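Local atomic coordinates of EDD domain protein, DegV family (Ruminococcus gnavus, PDB entry 3JR7), a protein that is of unknown function but probably binds fatty acids or related lipids. Residues 106-111 / 189-194; 136-141 / 174-179; 207-212 / 217-222; 101-104 / 110-113; 183-188 / 288-293. All blocks are in the same frame, centred on the assembly; numbering follows the deposited sequence.

Contact 1. Residues 106-111 / 189-194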
# COMPACT_ATOMS: atom_id res chain seq x y z
N ALA A 106 3.15 4.87 8.96
CA ALA A 106 3.63 6.10 9.61
C ALA A 106 5.14 6.12 9.66
O ALA A 106 5.74 7.17 9.78
CB ALA A 106 3.03 6.28 11.01
N GLU A 107 5.79 4.98 9.57
CA GLU A 107 7.25 4.98 9.60
C GLU A 107 7.90 5.22 8.25
O GLU A 107 9.14 5.33 8.17
CB GLU A 107 7.76 3.66 10.10
CG GLU A 107 7.27 3.29 11.41
CD GLU A 107 7.95 4.07 12.47
OE1 GLU A 107 9.21 4.21 12.43
OE2 GLU A 107 7.21 4.57 13.31
N LEU A 108 7.10 5.26 7.18
CA LEU A 108 7.64 5.48 5.84
C LEU A 108 7.23 6.81 5.21
O LEU A 108 7.75 7.19 4.17
CB LEU A 108 7.20 4.33 4.93
CG LEU A 108 7.60 2.91 5.38
CD1 LEU A 108 6.92 1.84 4.50
CD2 LEU A 108 9.13 2.75 5.39
N SER A 109 6.29 7.53 5.82
CA SER A 109 5.65 8.67 5.16
C SER A 109 4.96 9.54 6.21
O SER A 109 4.48 9.03 7.19
CB SER A 109 4.57 8.16 4.20
OG SER A 109 3.80 9.21 3.63
N GLY A 110 4.86 10.83 5.95
CA GLY A 110 4.06 11.73 6.78
C GLY A 110 2.55 11.69 6.48
O GLY A 110 1.77 12.48 7.07
N SER A 111 2.11 10.74 5.65
CA SER A 111 0.71 10.67 5.22
C SER A 111 -0.20 10.44 6.44
O SER A 111 -1.19 11.15 6.61
CB SER A 111 0.49 9.59 4.13
OG SER A 111 -0.85 9.59 3.66
N ASN A 189 15.97 7.62 -0.57
CA ASN A 189 14.99 8.47 0.15
C ASN A 189 14.83 8.12 1.64
O ASN A 189 13.93 8.63 2.30
CB ASN A 189 13.63 8.49 -0.59
CG ASN A 189 13.70 9.20 -1.91
OD1 ASN A 189 14.77 9.46 -2.42
ND2 ASN A 189 12.57 9.48 -2.49
N GLY A 190 15.72 7.29 2.17
CA GLY A 190 15.83 7.10 3.63
C GLY A 190 14.80 6.14 4.21
O GLY A 190 14.51 6.17 5.41
N ARG A 191 14.25 5.27 3.36
CA ARG A 191 13.25 4.27 3.79
C ARG A 191 13.81 2.89 4.14
O ARG A 191 13.06 1.99 4.47
CB ARG A 191 12.19 4.12 2.70
CG ARG A 191 11.06 5.13 2.82
CD ARG A 191 11.45 6.57 2.66
NE ARG A 191 10.30 7.43 2.88
CZ ARG A 191 10.26 8.73 2.59
NH1 ARG A 191 11.29 9.34 1.99
NH2 ARG A 191 9.17 9.41 2.88
N LEU A 192 15.12 2.72 4.08
CA LEU A 192 15.74 1.41 4.32
C LEU A 192 16.75 1.51 5.47
O LEU A 192 17.71 0.75 5.54
CB LEU A 192 16.43 0.90 3.04
CG LEU A 192 15.59 0.58 1.83
CD1 LEU A 192 16.46 -0.17 0.80
CD2 LEU A 192 14.39 -0.31 2.26
N THR A 193 16.53 2.45 6.37
CA THR A 193 17.58 2.74 7.33
C THR A 193 17.77 1.57 8.31
O THR A 193 16.86 0.82 8.61
CB THR A 193 17.38 4.07 8.05
OG1 THR A 193 16.15 4.05 8.75
CG2 THR A 193 17.39 5.22 7.06
N GLY A 194 19.00 1.40 8.75
CA GLY A 194 19.34 0.25 9.55
C GLY A 194 19.83 -0.88 8.68
O GLY A 194 20.95 -1.36 8.89
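Leu-108 meets Arg-191 through both its backbone carbonyl and its side chain. The carbonyl oxygen is gripped side-on by the guanidinium group: Arg-191 NE and Arg-191 NH2 each donate to Leu-108 O at 2.9 Å. That oxygen lies almost exactly in the guanidinium plane, while the two donors approach the carbonyl from the same face, tilted out of its plane. Neither bond is straight (151° at NE, 144° at NH2), as expected when two neighbouring N-H groups converge on one atom. The leucine also gives an apolar touch, with Leu-108 CD2 resting 4.0 Å from Arg-191 CG. A bend at chi2 (63°) turns the arginine chain so that its far nitrogen comes back to its own loop, where Arg-191 NH1 donates to Asn-189 O at 2.8 Å. The base of this arginine is set by a Schellman motif that ends helix 184-188: Arg-191 N bonds to Leu-186 O, Gly-190 N bonds to Arg-187 O, and Gly-190 takes the positive phi of the C-prime residue. With an alanine in place of Arg-191, the carbonyls of Leu-108 and Asn-189 would probably lose the group they share, and the two loops their hydrogen-bonded link. Next along the chain, Ser-109 passes the edge of the guanidinium, its CA 4.3 Å from Arg-191 NH2. Its hydroxyl forms an ST turn, Ser-109 OG accepting from Ser-111 N at 3.0 Å where helix 111-126 begins. The same OG is hydrogen-bonded to a bound polyether molecule, whose pocket Leu-108, Ser-109 and Arg-191 all help to line.

Contact 2. Residues 136-141 / 174-179; sequences SRSASV and QHTYFV
Ser-138 and Thr-176 join their hydroxyls in the one direct hydrogen bond of this contact, Ser-138 OG lying 2.7 Å from Thr-176 OG1; either oxygen could be the donor. Both side chains leave their backbones toward the opposite segment. Ser-138 carries OG anti to its amide nitrogen (chi1 -176°), extending the hydroxyl across the gap, while Thr-176 places OG1 beside its own backbone N (chi1 -55°) to meet it. A second polar interaction stays within the loop: Ser-138 N makes a weak, bent bond to Ser-136 OG, and that hydroxyl is also bonded to Thr-103 O.

The remaining touches are looser van der Waals ones. Thr-176 OG1 approaches Ser-138 CB at 3.5 Å, and the threonine methyl CG2 lies 3.9 Å from Ser-138 OG. Gln-174, extended beyond CG, lays its amide oxygen beside the loop, with Gln-174 OE1 4.0 Å from Ser-138 CB. The other end of that amide fixes its rotation, since Gln-174 NE2 is bonded to Gly-142 O and the hydroxyl of Tyr-170.

Ser-138 and Thr-176 are both among the residues of the polyether-occupied pocket, so their buried pair forms part of its wall. The contact ties the loop that follows strand 130-135, a member of one mixed sheet, to strand 176-179 of the other. Behind it, Gln-174 packs on Leu-145 and Ile-146 of helix 141-155 and, with Thr-176, on Val-297 of strand 294-297; Thr-176 N bonds to Ser-211 OG at the end of strand 205-211.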
# COMPACT_ATOMS: atom_id res chain seq x y z
N SER A 136 -1.66 1.91 8.16
CA SER A 136 -1.59 0.56 7.60
C SER A 136 -0.39 -0.23 8.07
O SER A 136 -0.46 -1.39 8.00
CB SER A 136 -1.53 0.57 6.07
OG SER A 136 -0.32 1.11 5.59
N ARG A 137 0.70 0.40 8.53
CA ARG A 137 1.99 -0.24 8.76
C ARG A 137 2.50 -0.99 7.51
O ARG A 137 3.18 -2.01 7.61
CB ARG A 137 1.92 -1.13 10.00
CG ARG A 137 1.67 -0.27 11.32
CD ARG A 137 0.92 -1.03 12.43
NE ARG A 137 0.58 -0.12 13.52
CZ ARG A 137 -0.59 0.58 13.68
NH1 ARG A 137 -1.66 0.46 12.87
NH2 ARG A 137 -0.70 1.40 14.75
N SER A 138 2.13 -0.47 6.34
CA SER A 138 2.32 -1.13 5.08
C SER A 138 2.32 -0.07 3.96
O SER A 138 2.58 1.10 4.22
CB SER A 138 1.24 -2.23 4.88
OG SER A 138 1.41 -3.01 3.66
N ALA A 139 2.03 -0.51 2.73
CA ALA A 139 2.04 0.33 1.55
C ALA A 139 1.26 -0.42 0.49
O ALA A 139 0.98 -1.62 0.64
CB ALA A 139 3.48 0.55 1.05
N SER A 140 0.91 0.27 -0.58
CA SER A 140 0.43 -0.35 -1.81
C SER A 140 -0.79 -1.19 -1.48
O SER A 140 -1.71 -0.71 -0.81
CB SER A 140 1.59 -1.15 -2.47
OG SER A 140 1.17 -1.90 -3.63
N VAL A 141 -0.78 -2.45 -1.88
CA VAL A 141 -1.92 -3.35 -1.70
C VAL A 141 -2.21 -3.72 -0.24
O VAL A 141 -3.31 -4.20 0.09
CB VAL A 141 -1.86 -4.64 -2.59
CG1 VAL A 141 -2.21 -4.31 -4.06
CG2 VAL A 141 -0.52 -5.36 -2.44
N GLN A 174 -1.94 -8.64 9.28
CA GLN A 174 -1.44 -8.44 7.92
C GLN A 174 0.08 -8.28 7.85
O GLN A 174 0.62 -7.42 8.54
CB GLN A 174 -2.11 -7.20 7.32
CG GLN A 174 -1.88 -6.98 5.83
CD GLN A 174 -2.37 -5.60 5.39
OE1 GLN A 174 -1.79 -4.60 5.78
NE2 GLN A 174 -3.40 -5.56 4.52
N HIS A 175 0.74 -9.04 6.96
CA HIS A 175 2.18 -8.92 6.70
C HIS A 175 2.42 -8.61 5.21
O HIS A 175 1.70 -9.09 4.36
CB HIS A 175 2.91 -10.26 6.97
CG HIS A 175 2.81 -10.74 8.38
ND1 HIS A 175 1.71 -11.44 8.83
CD2 HIS A 175 3.61 -10.56 9.45
CE1 HIS A 175 1.87 -11.70 10.12
NE2 HIS A 175 3.00 -11.17 10.52
N THR A 176 3.48 -7.86 4.94
CA THR A 176 3.84 -7.40 3.60
C THR A 176 5.24 -7.91 3.25
O THR A 176 6.16 -7.96 4.11
CB THR A 176 3.89 -5.84 3.56
OG1 THR A 176 2.64 -5.35 4.02
CG2 THR A 176 4.19 -5.26 2.13
N TYR A 177 5.41 -8.24 1.99
CA TYR A 177 6.67 -8.78 1.46
C TYR A 177 6.90 -8.20 0.09
O TYR A 177 5.94 -7.94 -0.63
CB TYR A 177 6.55 -10.29 1.32
CG TYR A 177 6.09 -10.99 2.56
CD1 TYR A 177 6.99 -11.57 3.43
CD2 TYR A 177 4.72 -11.05 2.87
CE1 TYR A 177 6.56 -12.18 4.59
CE2 TYR A 177 4.30 -11.67 3.99
CZ TYR A 177 5.21 -12.24 4.85
OH TYR A 177 4.77 -12.87 5.99
N PHE A 178 8.15 -8.00 -0.29
CA PHE A 178 8.44 -7.56 -1.64
C PHE A 178 9.82 -7.95 -2.11
O PHE A 178 10.73 -8.18 -1.30
CB PHE A 178 8.22 -6.06 -1.81
CG PHE A 178 9.08 -5.16 -0.96
CD1 PHE A 178 10.17 -4.50 -1.50
CD2 PHE A 178 8.72 -4.86 0.33
CE1 PHE A 178 10.89 -3.57 -0.75
CE2 PHE A 178 9.45 -3.95 1.11
CZ PHE A 178 10.52 -3.33 0.59
N VAL A 179 9.94 -8.04 -3.42
CA VAL A 179 11.20 -8.20 -4.12
C VAL A 179 11.21 -7.21 -5.30
O VAL A 179 10.26 -7.15 -6.12
CB VAL A 179 11.39 -9.65 -4.68
CG1 VAL A 179 12.71 -9.75 -5.44
CG2 VAL A 179 11.37 -10.68 -3.56

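Contact 3. Residues 207-212 / 217-222; sequences PIMGST and ICQKEK
Strands 205-211 and 217-224 form an antiparallel beta hairpin at one margin of the mixed sheet that contains strands 176-179 and 294-297, where Ile-208 pairs with Glu-221 and Gly-210 with Cys-218. Strand 217-224 is outermost within this chain, and strand 205-211 continues the sheet to strand 176-179. Backbone bonds hold the Gly-210 and Cys-218 pair in both directions, Cys-218 N reaching Gly-210 O at 2.8 Å. Farther along, Ile-208 N donates to Glu-221 O at 2.8 Å, but Ile-208 O receives two amides: Lys-220 N at 2.8 Å and Glu-221 N at a longer 3.3 Å.

Pro-207, Met-209 (a selenomethionine) and Gln-219 turn to one face. The Met-209 chain bends at chi2 and chi3 and curls against the partner strand, its SE 3.9 Å from Gln-219 CA, while the extended Gln-219 lays its amide beside the proline ring, NE2 being 3.9 Å from Pro-207 CB. Ile-208, Cys-218 and Glu-221 take the other face. There Ile-208 CD1 rests 3.6 Å from Lys-222 CA, and the same isoleucine packs on Ala-229 and Met-233 of helix 226-240. Near the turn, Cys-218 SG lies 3.9 Å from Thr-212 CG2. Lys-220 CG comes near the backbone N of Gly-210 before the chain turns away, and a CB on that glycine would be tight against it.

The extra residue opposite Ile-208 moves the register by one before Met-209. This is a classic beta bulge, Lys-220 and Glu-221 both facing Ile-208, set in a marginal hairpin of the sheet.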
# COMPACT_ATOMS: atom_id res chain seq x y z
N PRO A 207 17.43 -9.26 -2.56
CA PRO A 207 16.82 -9.34 -1.25
C PRO A 207 15.31 -9.60 -1.29
O PRO A 207 14.60 -9.03 -2.12
CB PRO A 207 17.08 -7.95 -0.65
CG PRO A 207 18.15 -7.36 -1.45
CD PRO A 207 18.04 -7.95 -2.82
N ILE A 208 14.83 -10.45 -0.40
CA ILE A 208 13.42 -10.56 -0.16
C ILE A 208 13.16 -9.64 1.04
O ILE A 208 13.72 -9.84 2.13
CB ILE A 208 12.96 -11.97 0.20
CG1 ILE A 208 13.10 -12.94 -1.01
CG2 ILE A 208 11.48 -11.91 0.64
CD1 ILE A 208 14.55 -13.28 -1.38
N MSE A 209 12.36 -8.61 0.83
CA MSE A 209 12.15 -7.61 1.88
C MSE A 209 10.75 -7.80 2.43
O MSE A 209 9.92 -8.48 1.84
CB MSE A 209 12.27 -6.20 1.34
CG MSE A 209 13.51 -5.90 0.56
SE MSE A 209 15.06 -5.84 1.72
CE MSE A 209 14.67 -4.34 2.79
N GLY A 210 10.49 -7.16 3.57
CA GLY A 210 9.20 -7.22 4.20
C GLY A 210 8.96 -6.14 5.25
O GLY A 210 9.87 -5.40 5.62
N SER A 211 7.72 -6.06 5.70
CA SER A 211 7.35 -5.23 6.84
C SER A 211 7.80 -5.84 8.15
O SER A 211 7.92 -7.05 8.25
CB SER A 211 5.82 -5.10 6.95
OG SER A 211 5.20 -6.38 7.04
N THR A 212 7.97 -4.97 9.15
CA THR A 212 8.02 -5.35 10.53
C THR A 212 6.69 -5.02 11.09
O THR A 212 5.96 -4.23 10.48
CB THR A 212 9.11 -4.52 11.31
OG1 THR A 212 8.79 -3.12 11.33
CG2 THR A 212 10.49 -4.72 10.68
N ILE A 217 10.74 -1.40 7.17
CA ILE A 217 11.15 -2.41 6.22
C ILE A 217 12.33 -3.20 6.78
O ILE A 217 13.25 -2.62 7.36
CB ILE A 217 11.54 -1.76 4.87
CG1 ILE A 217 10.31 -1.02 4.30
CG2 ILE A 217 12.10 -2.83 3.88
CD1 ILE A 217 10.57 -0.12 3.10
N CYS A 218 12.32 -4.50 6.61
CA CYS A 218 13.49 -5.33 6.95
C CYS A 218 13.80 -6.31 5.80
O CYS A 218 13.01 -6.50 4.88
CB CYS A 218 13.26 -6.12 8.24
SG CYS A 218 11.87 -7.37 8.15
N GLN A 219 14.98 -6.91 5.86
CA GLN A 219 15.33 -7.99 4.96
C GLN A 219 14.97 -9.35 5.60
O GLN A 219 15.36 -9.64 6.73
CB GLN A 219 16.79 -7.90 4.62
CG GLN A 219 17.18 -8.95 3.60
CD GLN A 219 18.53 -8.72 3.01
OE1 GLN A 219 19.23 -9.66 2.74
NE2 GLN A 219 18.89 -7.49 2.80
N LYS A 220 14.20 -10.14 4.89
CA LYS A 220 13.77 -11.45 5.34
C LYS A 220 14.65 -12.56 4.80
O LYS A 220 14.73 -13.61 5.42
CB LYS A 220 12.36 -11.72 4.81
CG LYS A 220 11.33 -10.63 5.15
CD LYS A 220 11.07 -10.58 6.61
CE LYS A 220 10.07 -11.64 7.05
NZ LYS A 220 9.93 -11.65 8.57
N GLU A 221 15.22 -12.37 3.61
CA GLU A 221 16.00 -13.42 2.91
C GLU A 221 16.70 -12.80 1.73
O GLU A 221 16.59 -11.60 1.49
CB GLU A 221 15.08 -14.55 2.41
CG GLU A 221 15.08 -15.79 3.25
CD GLU A 221 16.38 -16.61 3.13
OE1 GLU A 221 16.40 -17.69 3.73
OE2 GLU A 221 17.34 -16.23 2.41
N LYS A 222 17.37 -13.64 0.95
CA LYS A 222 17.98 -13.24 -0.28
C LYS A 222 18.27 -14.46 -1.11
O LYS A 222 18.31 -15.57 -0.60
CB LYS A 222 19.30 -12.50 -0.03
CG LYS A 222 20.36 -13.41 0.59
CD LYS A 222 21.64 -12.64 0.82
CE LYS A 222 22.72 -13.58 1.37
NZ LYS A 222 23.87 -12.70 1.82

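Contact 4. Residues 101-104 / 110-113; sequences VVTL and GSYN
Thr-103, on strand 98-103, fits against Ser-111 and Tyr-112 at the start of helix 111-126. Its OG1 stands between the backbone N and the carbonyl carbon (chi1 73°), which places it over the following peptide, where it donates to Leu-104 O at 2.9 Å. Thr-103 OG1 also approaches Tyr-112 CB at 3.4 Å and lies at the edge of the tyrosine ring, in its plane. Tyr-112 holds CG anti to its amide nitrogen (chi1 179°), carrying the ring beyond the threonine toward Val-133 and Asn-135. Thr-103 CB, meanwhile, sits 3.8 Å from Ser-111 OG, a hydroxyl bonded to Tyr-88 OH and Asp-27 OD2. Leu-104 adds a looser touch, CD1 to Ser-111 CB at 4.4 Å.

A valine in place of Thr-103 is likely to leave Leu-104 O without its hydroxyl donor and that peptide less firmly oriented.

No direct hydrogen bond joins the segments. A water accepts from Tyr-112 N at 2.8 Å and lies 2.7 Å from Leu-104 O, to which it probably donates. In this beta-alpha-beta unit a first-turn amide of the helix is thus linked to Leu-104 O through water.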
# COMPACT_ATOMS: atom_id res chain seq x y z
N VAL A 101 -10.02 6.36 7.15
CA VAL A 101 -8.88 6.81 6.35
C VAL A 101 -7.79 5.74 6.42
O VAL A 101 -7.48 5.23 7.53
CB VAL A 101 -8.36 8.17 6.86
CG1 VAL A 101 -7.36 8.82 5.84
CG2 VAL A 101 -9.52 9.13 7.15
N VAL A 102 -7.23 5.36 5.29
CA VAL A 102 -6.17 4.34 5.25
C VAL A 102 -4.94 4.93 4.62
O VAL A 102 -5.03 5.47 3.52
CB VAL A 102 -6.60 3.14 4.42
CG1 VAL A 102 -5.43 2.05 4.43
CG2 VAL A 102 -7.92 2.56 4.98
N THR A 103 -3.82 4.90 5.34
CA THR A 103 -2.59 5.53 4.90
C THR A 103 -1.43 4.58 4.87
O THR A 103 -1.44 3.52 5.52
CB THR A 103 -2.16 6.73 5.81
OG1 THR A 103 -1.66 6.27 7.07
CG2 THR A 103 -3.33 7.73 6.02
N LEU A 104 -0.43 4.97 4.10
CA LEU A 104 0.93 4.45 4.22
C LEU A 104 1.38 4.34 5.68
O LEU A 104 1.00 5.15 6.51
CB LEU A 104 1.89 5.42 3.51
CG LEU A 104 2.07 5.31 2.00
CD1 LEU A 104 2.49 6.69 1.44
CD2 LEU A 104 3.05 4.21 1.65
N GLY A 110 4.86 10.83 5.95
CA GLY A 110 4.06 11.73 6.78
C GLY A 110 2.55 11.69 6.48
O GLY A 110 1.77 12.48 7.07
N SER A 111 2.11 10.74 5.65
CA SER A 111 0.71 10.67 5.22
C SER A 111 -0.20 10.44 6.44
O SER A 111 -1.19 11.15 6.61
CB SER A 111 0.49 9.59 4.13
OG SER A 111 -0.85 9.59 3.66
N TYR A 112 0.14 9.46 7.26
CA TYR A 112 -0.58 9.18 8.52
C TYR A 112 -0.72 10.45 9.39
O TYR A 112 -1.81 10.86 9.74
CB TYR A 112 0.10 8.11 9.36
CG TYR A 112 -0.65 7.85 10.67
CD1 TYR A 112 -1.88 7.18 10.68
CD2 TYR A 112 -0.13 8.25 11.87
CE1 TYR A 112 -2.59 6.96 11.87
CE2 TYR A 112 -0.83 8.03 13.08
CZ TYR A 112 -2.05 7.41 13.06
OH TYR A 112 -2.72 7.20 14.25
N ASN A 113 0.40 11.05 9.74
CA ASN A 113 0.34 12.27 10.58
C ASN A 113 -0.51 13.42 9.99
O ASN A 113 -1.25 14.16 10.71
CB ASN A 113 1.75 12.72 10.88
CG ASN A 113 2.43 11.85 11.91
OD1 ASN A 113 1.79 11.03 12.59
ND2 ASN A 113 3.73 12.02 12.04
O HOH W 1 2.17 7.62 6.54

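Contact 5. Residues 183-188 / 288-293; sequences LDTLRK and YANDGG
Helix 184-188 passes the C-terminal end of helix 283-289 with Thr-185 and Tyr-288 nearest, their CA atoms 5.6 Å apart. After Ala-289 the chain leaves the helix at Asn-290, which has positive phi (70°), and enters a type II beta turn closed by Gly-293 N to Asn-290 O at 3.0 Å.

Two aliphatic groups meet the Tyr-288 ring near CD1, both obliquely. Leu-186 CD2 comes to 3.6 Å from Tyr-288 CD1, and Thr-185 CG2 lies 3.9 Å from the same ring atom. The threonine methyl gets there because CG2 is anti to the backbone N (chi1 -48° for OG1), and its side chain crosses that of the tyrosine at about a right angle. The phenol end of Tyr-288 is satisfied beyond the contact, OH bonding to Thr-80 OG1 and to Asn-189 ND2 just after helix 184-188.

The turn needs its glycines: Gly-292 has a phi of 89°, at which a side chain would jam against the preceding carbonyl, and a CB on Gly-293 would clash with Ala-289 O. The turn leads into strand 294-297, so the packing places helix 184-188 beside the entry to a strand of the mixed sheet that also contains strands 176-179 and 205-211.

Between the two backbones a water joins the helices, accepting from Leu-186 N at 3.2 Å and probably donating to Tyr-288 O at 2.7 Å. Tyr-288 itself is one of the residues around the bound polyether.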
# COMPACT_ATOMS: atom_id res chain seq x y z
N LEU A 183 16.28 -1.24 -5.62
CA LEU A 183 16.02 -0.73 -4.27
C LEU A 183 16.50 0.68 -4.04
O LEU A 183 16.33 1.24 -2.95
CB LEU A 183 16.69 -1.63 -3.21
CG LEU A 183 16.02 -2.96 -2.91
CD1 LEU A 183 17.02 -3.85 -2.24
CD2 LEU A 183 14.84 -2.78 -2.01
N ASP A 184 17.13 1.26 -5.06
CA ASP A 184 17.81 2.53 -4.86
C ASP A 184 16.89 3.69 -4.45
O ASP A 184 17.34 4.57 -3.70
CB ASP A 184 18.59 2.95 -6.11
CG ASP A 184 19.78 2.04 -6.41
OD1 ASP A 184 20.12 1.08 -5.65
OD2 ASP A 184 20.37 2.27 -7.48
N THR A 185 15.67 3.75 -4.96
CA THR A 185 14.77 4.86 -4.61
C THR A 185 14.40 4.79 -3.11
O THR A 185 14.48 5.79 -2.40
CB THR A 185 13.53 4.90 -5.51
OG1 THR A 185 13.96 4.77 -6.88
CG2 THR A 185 12.75 6.24 -5.33
N LEU A 186 14.09 3.59 -2.63
CA LEU A 186 13.87 3.38 -1.19
C LEU A 186 15.11 3.72 -0.37
O LEU A 186 15.03 4.38 0.69
CB LEU A 186 13.40 1.94 -0.90
CG LEU A 186 11.92 1.60 -1.21
CD1 LEU A 186 11.69 0.07 -1.32
CD2 LEU A 186 10.89 2.30 -0.22
N ARG A 187 16.28 3.30 -0.85
CA ARG A 187 17.51 3.51 -0.09
C ARG A 187 17.83 4.99 -0.02
O ARG A 187 18.00 5.55 1.06
CB ARG A 187 18.66 2.72 -0.72
CG ARG A 187 20.06 3.11 -0.21
CD ARG A 187 20.33 2.62 1.19
NE ARG A 187 20.31 1.15 1.26
CZ ARG A 187 20.32 0.42 2.38
NH1 ARG A 187 20.36 0.99 3.58
NH2 ARG A 187 20.29 -0.90 2.28
N LYS A 188 17.83 5.64 -1.18
CA LYS A 188 18.24 7.02 -1.29
C LYS A 188 17.25 7.97 -0.61
O LYS A 188 17.65 9.03 -0.09
CB LYS A 188 18.49 7.40 -2.77
CG LYS A 188 19.79 6.73 -3.41
CD LYS A 188 19.82 5.15 -3.35
CE LYS A 188 21.17 4.45 -3.68
NZ LYS A 188 21.13 2.94 -3.47
N TYR A 288 8.66 3.83 -5.86
CA TYR A 288 9.49 3.10 -4.89
C TYR A 288 9.74 1.63 -5.26
O TYR A 288 10.79 1.08 -4.92
CB TYR A 288 8.92 3.26 -3.47
CG TYR A 288 9.14 4.68 -2.97
CD1 TYR A 288 10.39 5.09 -2.51
CD2 TYR A 288 8.16 5.64 -3.07
CE1 TYR A 288 10.62 6.35 -2.07
CE2 TYR A 288 8.39 6.98 -2.64
CZ TYR A 288 9.62 7.31 -2.15
OH TYR A 288 9.93 8.60 -1.74
N ALA A 289 8.82 0.99 -5.98
CA ALA A 289 9.03 -0.42 -6.36
C ALA A 289 9.95 -0.55 -7.57
O ALA A 289 10.73 -1.51 -7.71
CB ALA A 289 7.69 -1.10 -6.62
N ASN A 290 9.78 0.38 -8.49
CA ASN A 290 10.51 0.46 -9.74
C ASN A 290 10.13 -0.66 -10.69
O ASN A 290 9.41 -1.64 -10.33
CB ASN A 290 12.04 0.51 -9.51
CG ASN A 290 12.52 1.88 -9.07
OD1 ASN A 290 13.18 2.03 -8.02
ND2 ASN A 290 12.22 2.89 -9.88
N ASP A 291 10.54 -0.46 -11.94
CA ASP A 291 10.22 -1.39 -13.02
C ASP A 291 10.60 -2.80 -12.56
O ASP A 291 11.71 -3.00 -12.08
CB ASP A 291 11.09 -1.04 -14.24
CG ASP A 291 10.69 -1.78 -15.50
OD1 ASP A 291 9.63 -2.47 -15.57
OD2 ASP A 291 11.44 -1.59 -16.46
N GLY A 292 9.68 -3.74 -12.68
CA GLY A 292 9.97 -5.12 -12.32
C GLY A 292 9.72 -5.54 -10.87
O GLY A 292 9.94 -6.70 -10.52
N GLY A 293 9.23 -4.64 -10.03
CA GLY A 293 8.96 -4.99 -8.64
C GLY A 293 7.66 -5.74 -8.39
O GLY A 293 6.65 -5.59 -9.13
O HOH W 2 13.49 1.36 -4.78

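Contacts 2, 4 and 5 are buried, whereas contact 1 lies near the surface and contact 3, at a sheet margin, is partly buried. Their chemistry follows their place: contact 3 is a ladder of backbone bonds, contact 2 a hydroxyl pair, contacts 4 and 5 aliphatic or mixed packing bridged by water, and contact 1 an arginine on a carbonyl. Contacts 1 and 4 share Gly-110 and Ser-111, while contacts 2 and 3 meet on neighbouring strands 176-179 and 205-211. Helix 184-188 of contact 5 runs straight into the 189-194 loop of contact 1, whose Leu-108 and Leu-192 touch Ile-217 of contact 3. Contacts 1, 2, 3 and 5 contribute residues to the ligand pocket.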